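Alginate lyase (Bacteroides ovatus, PDB 3NNB) probably cleaves the polysaccharide alginate by beta-elimination. Local coordinates at residues A163-I168 with D227-A232; V203-M206 with V211-E214; A213-Q216 with N221-L224. One frame throughout, in Å; residues are numbered along the deposited sequence.

Interaction 1: residues A163-I168 with D227-A232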
ATOM      1  N   ALA A 163      11.741  -7.989   3.922  1.00  8.30           N
ATOM      2  CA  ALA A 163      11.060  -6.772   4.368  1.00  8.23           C
ATOM      3  C   ALA A 163      11.006  -5.693   3.312  1.00  8.48           C
ATOM      4  O   ALA A 163      10.110  -4.877   3.330  1.00  7.55           O
ATOM      5  CB  ALA A 163      11.717  -6.240   5.653  1.00  8.34           C
ATOM      6  N   GLY A 164      11.977  -5.655   2.397  1.00  6.74           N
ATOM      7  CA  GLY A 164      11.932  -4.688   1.284  1.00  8.09           C
ATOM      8  C   GLY A 164      10.709  -4.751   0.401  1.00  5.22           C
ATOM      9  O   GLY A 164      10.358  -3.746  -0.256  1.00  8.30           O
HETATM   10  N   MSE A 165      10.038  -5.897   0.390  1.00  7.59           N
HETATM   11  CA  MSE A 165       8.794  -6.050  -0.388  0.50  6.87           C
HETATM   12  C   MSE A 165       7.753  -5.012   0.012  1.00  7.28           C
HETATM   13  O   MSE A 165       6.965  -4.569  -0.824  1.00  9.82           O
HETATM   14  CB  MSE A 165       8.209  -7.459  -0.238  0.50  7.92           C
HETATM   15  CG  MSE A 165       8.814  -8.501  -1.166  0.50 10.12           C
HETATM   16 SE   MSE A 165       8.448  -8.171  -3.034  0.38  6.71          SE
HETATM   17  CE  MSE A 165       6.543  -7.915  -2.919  0.50  9.99           C
ATOM     18  N   ILE A 166       7.717  -4.625   1.283  1.00  6.18           N
ATOM     19  CA  ILE A 166       6.712  -3.658   1.729  1.00  8.47           C
ATOM     20  C   ILE A 166       6.878  -2.318   0.998  1.00  8.63           C
ATOM     21  O   ILE A 166       5.919  -1.557   0.890  1.00  9.79           O
ATOM     22  CB  ILE A 166       6.697  -3.508   3.294  1.00 10.06           C
ATOM     23  CG1 ILE A 166       5.323  -3.054   3.813  1.00 11.89           C
ATOM     24  CG2 ILE A 166       7.796  -2.514   3.796  1.00  9.69           C
ATOM     25  CD1 ILE A 166       4.218  -4.083   3.679  1.00  9.38           C
ATOM     26  N   ASP A 167       8.097  -2.008   0.549  1.00  9.05           N
ATOM     27  CA  ASP A 167       8.377  -0.716  -0.100  1.00  7.49           C
ATOM     28  C   ASP A 167       7.447  -0.442  -1.281  1.00  8.22           C
ATOM     29  O   ASP A 167       7.157   0.716  -1.586  1.00  9.90           O
ATOM     30  CB  ASP A 167       9.815  -0.637  -0.619  1.00  7.48           C
ATOM     31  CG  ASP A 167      10.875  -0.574   0.490  1.00 12.13           C
ATOM     32  OD1 ASP A 167      10.547  -0.814   1.667  1.00  9.67           O
ATOM     33  OD2 ASP A 167      12.059  -0.328   0.154  1.00  7.62           O
ATOM     34  N   ILE A 168       7.022  -1.502  -1.991  1.00  7.43           N
ATOM     35  CA  ILE A 168       6.235  -1.339  -3.205  1.00  5.62           C
ATOM     36  C   ILE A 168       4.770  -1.606  -3.007  1.00  6.00           C
ATOM     37  O   ILE A 168       4.029  -1.754  -3.959  1.00  8.49           O
ATOM     38  CB  ILE A 168       6.777  -2.214  -4.377  1.00  6.26           C
ATOM     39  CG1 ILE A 168       6.841  -3.712  -4.046  1.00  7.22           C
ATOM     40  CG2 ILE A 168       8.126  -1.655  -4.843  1.00  8.80           C
ATOM     41  CD1 ILE A 168       6.818  -4.625  -5.336  1.00 10.33           C
ATOM     42  N   ASP A 227       0.969 -11.470   0.436  1.00  8.73           N
ATOM     43  CA  ASP A 227      -0.130 -12.155  -0.268  1.00  7.72           C
ATOM     44  C   ASP A 227      -1.006 -11.163  -1.034  1.00  6.70           C
ATOM     45  O   ASP A 227      -1.442 -11.432  -2.144  1.00  7.32           O
ATOM     46  CB  ASP A 227      -0.996 -12.955   0.690  1.00  7.68           C
ATOM     47  CG  ASP A 227      -0.362 -14.256   1.124  1.00 10.45           C
ATOM     48  OD1 ASP A 227       0.783 -14.566   0.744  1.00 10.84           O
ATOM     49  OD2 ASP A 227      -1.033 -15.000   1.883  1.00  8.36           O
ATOM     50  N   VAL A 228      -1.331 -10.026  -0.406  1.00  7.17           N
ATOM     51  CA  VAL A 228      -2.121  -9.000  -1.102  1.00  6.44           C
ATOM     52  C   VAL A 228      -1.443  -8.530  -2.389  1.00  6.43           C
ATOM     53  O   VAL A 228      -2.077  -8.425  -3.442  1.00  7.80           O
ATOM     54  CB  VAL A 228      -2.467  -7.771  -0.194  1.00  6.56           C
ATOM     55  CG1 VAL A 228      -3.386  -6.806  -0.922  1.00  9.65           C
ATOM     56  CG2 VAL A 228      -3.129  -8.242   1.101  1.00  8.46           C
ATOM     57  N   GLN A 229      -0.147  -8.263  -2.293  1.00  6.60           N
ATOM     58  CA  GLN A 229       0.586  -7.762  -3.445  1.00  6.35           C
ATOM     59  C   GLN A 229       0.647  -8.859  -4.504  1.00  8.15           C
ATOM     60  O   GLN A 229       0.382  -8.602  -5.665  1.00  8.11           O
ATOM     61  CB  GLN A 229       2.023  -7.396  -3.028  1.00  5.61           C
ATOM     62  CG  GLN A 229       2.147  -6.241  -2.057  1.00  6.50           C
ATOM     63  CD  GLN A 229       3.569  -5.687  -2.036  1.00  9.80           C
ATOM     64  OE1 GLN A 229       4.011  -5.072  -3.018  1.00  8.64           O
ATOM     65  NE2 GLN A 229       4.284  -5.865  -0.902  1.00  9.16           N
ATOM     66  N   LEU A 230       0.963 -10.097  -4.108  1.00  7.41           N
ATOM     67  CA  LEU A 230       1.022 -11.188  -5.102  1.00  8.01           C
ATOM     68  C   LEU A 230      -0.326 -11.308  -5.847  1.00  8.00           C
ATOM     69  O   LEU A 230      -0.385 -11.451  -7.083  1.00  7.49           O
ATOM     70  CB  LEU A 230       1.406 -12.510  -4.440  1.00  8.23           C
ATOM     71  CG  LEU A 230       1.657 -13.674  -5.416  1.00  7.04           C
ATOM     72  CD1 LEU A 230       2.968 -13.448  -6.183  1.00 12.34           C
ATOM     73  CD2 LEU A 230       1.684 -15.009  -4.615  1.00 10.32           C
ATOM     74  N   THR A 231      -1.411 -11.200  -5.088  1.00  7.66           N
ATOM     75  CA  THR A 231      -2.770 -11.348  -5.641  1.00  7.23           C
ATOM     76  C   THR A 231      -3.053 -10.227  -6.636  1.00  9.49           C
ATOM     77  O   THR A 231      -3.491 -10.473  -7.760  1.00  9.72           O
ATOM     78  CB  THR A 231      -3.794 -11.402  -4.545  1.00  6.87           C
ATOM     79  OG1 THR A 231      -3.519 -12.520  -3.694  1.00  8.61           O
ATOM     80  CG2 THR A 231      -5.226 -11.582  -5.129  1.00  7.63           C
ATOM     81  N   ALA A 232      -2.796  -8.982  -6.221  1.00  9.09           N
ATOM     82  CA  ALA A 232      -3.052  -7.847  -7.089  1.00  8.55           C
ATOM     83  C   ALA A 232      -2.196  -7.909  -8.370  1.00  7.71           C
ATOM     84  O   ALA A 232      -2.697  -7.601  -9.468  1.00  7.29           O
ATOM     85  CB  ALA A 232      -2.735  -6.546  -6.347  1.00  7.93           C
TER

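Interaction 2: residues V203-M206 with V211-E214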
ATOM      1  N   VAL A 203       6.378 -10.700 -10.559  1.00  6.13           N
ATOM      2  CA  VAL A 203       5.679 -11.872 -10.027  1.00  7.16           C
ATOM      3  C   VAL A 203       6.511 -13.157 -10.146  1.00 10.05           C
ATOM      4  O   VAL A 203       6.602 -13.915  -9.156  1.00  9.43           O
ATOM      5  CB  VAL A 203       4.261 -12.063 -10.615  1.00  7.91           C
ATOM      6  CG1 VAL A 203       3.677 -13.478 -10.151  1.00  7.06           C
ATOM      7  CG2 VAL A 203       3.323 -10.873 -10.174  1.00  8.58           C
ATOM      8  N   GLU A 204       7.182 -13.334 -11.276  1.00  9.09           N
ATOM      9  CA  GLU A 204       8.135 -14.430 -11.432  1.00  8.37           C
ATOM     10  C   GLU A 204       9.232 -14.381 -10.374  1.00 10.88           C
ATOM     11  O   GLU A 204       9.585 -15.406  -9.805  1.00 10.85           O
ATOM     12  CB  GLU A 204       8.750 -14.412 -12.831  1.00  7.99           C
ATOM     13  CG  GLU A 204       7.756 -14.891 -13.877  1.00 14.28           C
ATOM     14  CD  GLU A 204       8.277 -14.795 -15.291  1.00 21.61           C
ATOM     15  OE1 GLU A 204       9.266 -14.104 -15.550  1.00 21.92           O
ATOM     16  OE2 GLU A 204       7.644 -15.426 -16.144  1.00 29.07           O
ATOM     17  N   TRP A 205       9.782 -13.192 -10.131  1.00  8.02           N
ATOM     18  CA  TRP A 205      10.791 -13.047  -9.114  1.00  8.41           C
ATOM     19  C   TRP A 205      10.202 -13.346  -7.736  1.00  9.91           C
ATOM     20  O   TRP A 205      10.865 -13.991  -6.903  1.00  9.54           O
ATOM     21  CB  TRP A 205      11.376 -11.625  -9.177  1.00  8.71           C
ATOM     22  CG  TRP A 205      12.397 -11.366  -8.146  1.00 10.20           C
ATOM     23  CD1 TRP A 205      13.713 -11.746  -8.182  1.00 10.80           C
ATOM     24  CD2 TRP A 205      12.194 -10.729  -6.888  1.00  9.60           C
ATOM     25  NE1 TRP A 205      14.345 -11.353  -7.022  1.00 10.60           N
ATOM     26  CE2 TRP A 205      13.440 -10.742  -6.202  1.00  9.67           C
ATOM     27  CE3 TRP A 205      11.080 -10.182  -6.244  1.00 10.18           C
ATOM     28  CZ2 TRP A 205      13.582 -10.227  -4.924  1.00  9.69           C
ATOM     29  CZ3 TRP A 205      11.237  -9.649  -4.990  1.00 13.80           C
ATOM     30  CH2 TRP A 205      12.484  -9.684  -4.333  1.00 12.23           C
HETATM   31  N   MSE A 206       8.999 -12.841  -7.448  1.00  8.37           N
HETATM   32  CA  MSE A 206       8.371 -13.047  -6.127  1.00  8.28           C
HETATM   33  C   MSE A 206       8.169 -14.539  -5.821  1.00  9.92           C
HETATM   34  O   MSE A 206       8.303 -14.969  -4.679  1.00 11.52           O
HETATM   35  CB  MSE A 206       7.034 -12.343  -6.047  1.00  7.16           C
HETATM   36  CG  MSE A 206       7.189 -10.842  -5.926  1.00  8.78           C
HETATM   37 SE   MSE A 206       5.484  -9.911  -6.075  0.75  7.09          SE
HETATM   38  CE  MSE A 206       4.701 -10.448  -4.417  1.00 10.21           C
ATOM     39  N   VAL A 211      14.969 -13.988  -1.454  1.00 11.61           N
ATOM     40  CA  VAL A 211      14.714 -12.745  -0.725  1.00  9.63           C
ATOM     41  C   VAL A 211      13.211 -12.579  -0.599  1.00  6.95           C
ATOM     42  O   VAL A 211      12.670 -12.346   0.515  1.00  8.79           O
ATOM     43  CB  VAL A 211      15.399 -11.560  -1.432  1.00  8.21           C
ATOM     44  CG1 VAL A 211      15.042 -10.210  -0.739  1.00  9.53           C
ATOM     45  CG2 VAL A 211      16.922 -11.758  -1.466  1.00  9.29           C
ATOM     46  N   ALA A 212      12.489 -12.762  -1.711  1.00  8.54           N
ATOM     47  CA  ALA A 212      11.025 -12.676  -1.665  1.00  7.47           C
ATOM     48  C   ALA A 212      10.439 -13.762  -0.760  1.00  8.05           C
ATOM     49  O   ALA A 212       9.475 -13.515  -0.048  1.00  9.98           O
ATOM     50  CB  ALA A 212      10.428 -12.745  -3.075  1.00  7.99           C
ATOM     51  N   ALA A 213      11.015 -14.970  -0.779  1.00  8.44           N
ATOM     52  CA  ALA A 213      10.568 -16.072   0.030  1.00  8.93           C
ATOM     53  C   ALA A 213      10.599 -15.733   1.506  1.00  8.20           C
ATOM     54  O   ALA A 213       9.726 -16.190   2.263  1.00 10.26           O
ATOM     55  CB  ALA A 213      11.442 -17.353  -0.243  1.00 10.18           C
ATOM     56  N   GLU A 214      11.604 -14.942   1.927  1.00  7.41           N
ATOM     57  CA  GLU A 214      11.704 -14.463   3.311  0.50 10.57           C
ATOM     58  C   GLU A 214      10.432 -13.682   3.682  1.00  8.84           C
ATOM     59  O   GLU A 214       9.889 -13.826   4.793  1.00 10.75           O
ATOM     60  CB  GLU A 214      12.962 -13.576   3.548  0.50 12.69           C
ATOM     61  CG  GLU A 214      14.339 -14.139   3.074  0.50 20.41           C
ATOM     62  CD  GLU A 214      15.481 -13.104   3.167  0.50 24.89           C
ATOM     63  OE1 GLU A 214      15.251 -12.106   3.876  0.50 10.22           O
ATOM     64  OE2 GLU A 214      16.583 -13.266   2.538  0.50 13.95           O
TER

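Interaction 3: residues A213-Q216 with N221-L224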
ATOM      1  N   ALA A 213      11.015 -14.970  -0.779  1.00  8.44           N
ATOM      2  CA  ALA A 213      10.568 -16.072   0.030  1.00  8.93           C
ATOM      3  C   ALA A 213      10.599 -15.733   1.506  1.00  8.20           C
ATOM      4  O   ALA A 213       9.726 -16.190   2.263  1.00 10.26           O
ATOM      5  CB  ALA A 213      11.442 -17.353  -0.243  1.00 10.18           C
ATOM      6  N   GLU A 214      11.604 -14.942   1.927  1.00  7.41           N
ATOM      7  CA  GLU A 214      11.704 -14.463   3.311  0.50 10.57           C
ATOM      8  C   GLU A 214      10.432 -13.682   3.682  1.00  8.84           C
ATOM      9  O   GLU A 214       9.889 -13.826   4.793  1.00 10.75           O
ATOM     10  CB  GLU A 214      12.962 -13.576   3.548  0.50 12.69           C
ATOM     11  CG  GLU A 214      14.339 -14.139   3.074  0.50 20.41           C
ATOM     12  CD  GLU A 214      15.481 -13.104   3.167  0.50 24.89           C
ATOM     13  OE1 GLU A 214      15.251 -12.106   3.876  0.50 10.22           O
ATOM     14  OE2 GLU A 214      16.583 -13.266   2.538  0.50 13.95           O
ATOM     15  N   GLU A 215       9.956 -12.837   2.769  1.00  8.86           N
ATOM     16  CA  GLU A 215       8.733 -12.061   3.018  1.00  7.56           C
ATOM     17  C   GLU A 215       7.502 -12.955   3.056  1.00  7.22           C
ATOM     18  O   GLU A 215       6.597 -12.789   3.873  1.00 10.05           O
ATOM     19  CB  GLU A 215       8.552 -10.974   1.949  1.00  7.56           C
ATOM     20  CG  GLU A 215       7.456  -9.949   2.316  1.00  8.01           C
ATOM     21  CD  GLU A 215       7.898  -8.877   3.320  1.00  9.53           C
ATOM     22  OE1 GLU A 215       8.724  -9.195   4.219  1.00  9.53           O
ATOM     23  OE2 GLU A 215       7.357  -7.735   3.220  1.00  8.62           O
ATOM     24  N   GLN A 216       7.457 -13.916   2.133  1.00  8.02           N
ATOM     25  CA  GLN A 216       6.326 -14.829   2.055  0.80  8.61           C
ATOM     26  C   GLN A 216       6.148 -15.581   3.383  1.00  8.85           C
ATOM     27  O   GLN A 216       5.028 -15.808   3.806  1.00  9.26           O
ATOM     28  CB  GLN A 216       6.482 -15.809   0.889  0.80  9.97           C
ATOM     29  CG  GLN A 216       5.225 -16.654   0.610  0.80  9.04           C
ATOM     30  CD  GLN A 216       5.074 -17.889   1.507  0.80 13.74           C
ATOM     31  OE1 GLN A 216       6.062 -18.471   1.970  0.80 13.54           O
ATOM     32  NE2 GLN A 216       3.802 -18.273   1.786  0.80 15.87           N
ATOM     33  N   ASN A 221       2.626  -8.544   9.723  1.00  7.79           N
ATOM     34  CA  ASN A 221       2.087  -7.738   8.631  1.00  6.54           C
ATOM     35  C   ASN A 221       2.824  -7.911   7.291  1.00  5.88           C
ATOM     36  O   ASN A 221       2.220  -7.748   6.229  1.00  7.00           O
ATOM     37  CB  ASN A 221       1.981  -6.261   9.042  1.00  7.37           C
ATOM     38  CG  ASN A 221       3.326  -5.560   9.122  1.00  8.50           C
ATOM     39  OD1 ASN A 221       3.909  -5.242   8.075  1.00 11.00           O
ATOM     40  ND2 ASN A 221       3.832  -5.293  10.349  1.00  9.80           N
ATOM     41  N   HIS A 222       4.121  -8.213   7.340  1.00  6.42           N
ATOM     42  CA  HIS A 222       4.862  -8.370   6.099  1.00  7.64           C
ATOM     43  C   HIS A 222       4.342  -9.518   5.291  1.00  8.76           C
ATOM     44  O   HIS A 222       4.206  -9.400   4.086  1.00  7.37           O
ATOM     45  CB  HIS A 222       6.358  -8.558   6.349  1.00  7.01           C
ATOM     46  CG  HIS A 222       7.103  -7.291   6.566  1.00 10.81           C
ATOM     47  ND1 HIS A 222       7.569  -6.518   5.528  1.00  8.30           N
ATOM     48  CD2 HIS A 222       7.478  -6.666   7.703  1.00 16.51           C
ATOM     49  CE1 HIS A 222       8.235  -5.488   6.018  1.00 10.84           C
ATOM     50  NE2 HIS A 222       8.162  -5.529   7.336  1.00 15.23           N
ATOM     51  N   GLY A 223       4.076 -10.645   5.931  1.00  6.68           N
ATOM     52  CA  GLY A 223       3.623 -11.800   5.213  1.00  4.91           C
ATOM     53  C   GLY A 223       2.191 -11.652   4.707  1.00  7.83           C
ATOM     54  O   GLY A 223       1.862 -12.100   3.603  1.00  8.03           O
ATOM     55  N   LEU A 224       1.324 -11.018   5.493  1.00  7.34           N
ATOM     56  CA  LEU A 224      -0.033 -10.733   5.051  1.00  6.67           C
ATOM     57  C   LEU A 224      -0.036  -9.813   3.827  1.00  8.13           C
ATOM     58  O   LEU A 224      -0.714 -10.076   2.812  1.00  7.46           O
ATOM     59  CB  LEU A 224      -0.835 -10.171   6.228  1.00  7.88           C
ATOM     60  CG  LEU A 224      -2.354 -10.023   6.047  1.00  7.67           C
ATOM     61  CD1 LEU A 224      -3.088 -10.162   7.385  1.00  7.41           C
ATOM     62  CD2 LEU A 224      -2.711  -8.690   5.376  1.00  8.53           C
TER

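Interaction 1: residues A163-I168 with D227-A232
Gln229 lies on helix 221-236 and sends its carboxamide straight at the loop turn 163-168, where it meets the main-chain carbonyl of Met165. NE2 of Gln229 donates to O of Met165 at 3.0 Å, and the bond is almost linear, with an N-H...O angle of 173°. The oxygen lies close to the amide plane of the glutamine. The reverse does not hold, because the donor stands 63° out of the carbonyl plane of Met165 and so does not meet a lone pair. That O is gripped twice: Ile168 N of the same turn reaches it at 3.3 Å from the opposite face.

The long reach follows from the glutamine torsions, with CG anti to the carbonyl carbon (chi1 -66°) and the chain extended beyond it. The side chains of Gln229 and Ile168 run nearly perpendicular to each other, and OE1 of Gln229 comes 3.3 Å from CG1 of Ile168. Ile168 O is 3.4 Å from Gln229 OE1, but both are acceptors and no bond joins them. OE1 is instead satisfied by the hydroxyl of Tyr233, one helical turn further on. With both ends engaged, the buried amide is fixed in its rotation. The side chain of Met165, present as selenomethionine, runs antiparallel alongside that of Gln229; its CE is 3.7 Å from NE2 of Gln229 in one of two deposited conformers, so this approach is less certain.

Behind the turn, Asp167 is held by Tyr63, Ser65 and Gln150, while the side chain of Ile166 comes within about 5 Å of a bound citrate. A glutamine of helix 221-236 thus ties the loop before helix 171-180 to the helix through a side-chain to main-chain bond, in a helix-rich fold consistent with the alpha/alpha toroids of the six-hairpin clan.

Interaction 2: residues V203-M206 with V211-E214
Met206 and Ala212 bring the two helical segments closest, their CA atoms lying 5.2 Å apart. Residues 203-206 belong to helix 189-208 and residues 211-214 to helix 210-216, so the chain turns from one helix into the next within a very short link. The close backbone approach is matched by a small side chain: CB of Ala212 points toward segment 203-206 and stops 3.5 Å from the carbonyl O of Met206.

The same methyl also meets Trp205. Its CB sits over one face of the indole, 4.1 Å from the centroid of the six-membered ring and 25° off the ring normal, which qualifies as a CH-pi contact. It is offset toward the rim, and CZ3 of Trp205 is the nearest ring atom, 3.7 Å from Ala212 CB. The indole can reach this place because CG of Trp205 is anti to the backbone N (chi1 178°), which carries the benzo part of the ring forward to the second helix. Val211 adds a looser apolar touch, its CB 4.2 Å from CZ2 of Trp205, and approaches obliquely. The contact is therefore apolar, with 159 Å² buried between the segments.

Polar groups at the junction find partners nearby: Ser209 OG is hydrogen-bonded to Val211 N, and Met206 O to the hydroxyl of Tyr226. Beyond the segments, the indole ring meets His145 and makes a weak hydrogen bond to Thr147, close to strand 148-151. Val203 and Met206 turn to helix 221-236, where they pack on Leu230 and Tyr233.

Interaction 3: residues A213-Q216 with N221-L224
A histidine-carboxylate hydrogen bond between His222 and Glu215 joins the last turn of helix 210-216 to the first turn of helix 221-236, across the short loop between them. ND1 of His222 donates to OE2 of Glu215 at 2.6 Å, with an N-H...O angle of 153°. OE2 is met on its syn side and lies at the ring edge, near the imidazole plane, although carboxylate and ring planes are 61° apart. The second oxygen, OE1, is 3.2 Å from His222 ND1 but badly angled, so the bond is single. Glu215 reaches the ring through a chain that leaves with CG anti to the backbone N (chi1 -168°) and then bends at chi2.

Behind the polar pair the backbones close up. Gly223, with no side chain, lets its CA come to the main-chain O of Glu215 at 3.4 Å, a CA-H...O contact, and the CA atoms of Gln216 and Gly223 are 5.1 Å apart.

With an alanine in place of Glu215, the carboxylate is gone, and His222 ND1 would probably be left without its acceptor and the imidazole freer to turn.

On its other side the ring uses NE2, which is hydrogen-bonded to a bound citrate, probably from the crystallisation liquor; Ala163 and Ile166 also touch it. Glu215 thus acts as a second-shell residue that holds the imidazole of His222, the residue that meets the ligand. This is a His-carboxylate pair, and a place in a substrate cleft is possible but not established.

Helix 221-236 ties the three contacts together. Interactions 1 and 3 both use it, and their centres are 8 Å apart: Ala163 O lies 3.3 Å from His222 CE1, and Ile166 N is 3.7 Å from Glu215 OE2. Loop 163-168 thus packs against the histidine-carboxylate pair beside a bound citrate, probably from the crystallisation liquor, which may mark a pocket. Interaction 2, about 10 Å from each of the other two by centres, joins interaction 1 through packing, with Leu230 N 3.8 Å from Met206 CE. The side chain of Met165 also approaches Trp205 and Met206, less certainly, since it has two conformers. Interactions 2 and 3 share Ala213 and Glu214, so helix 210-216 links them directly.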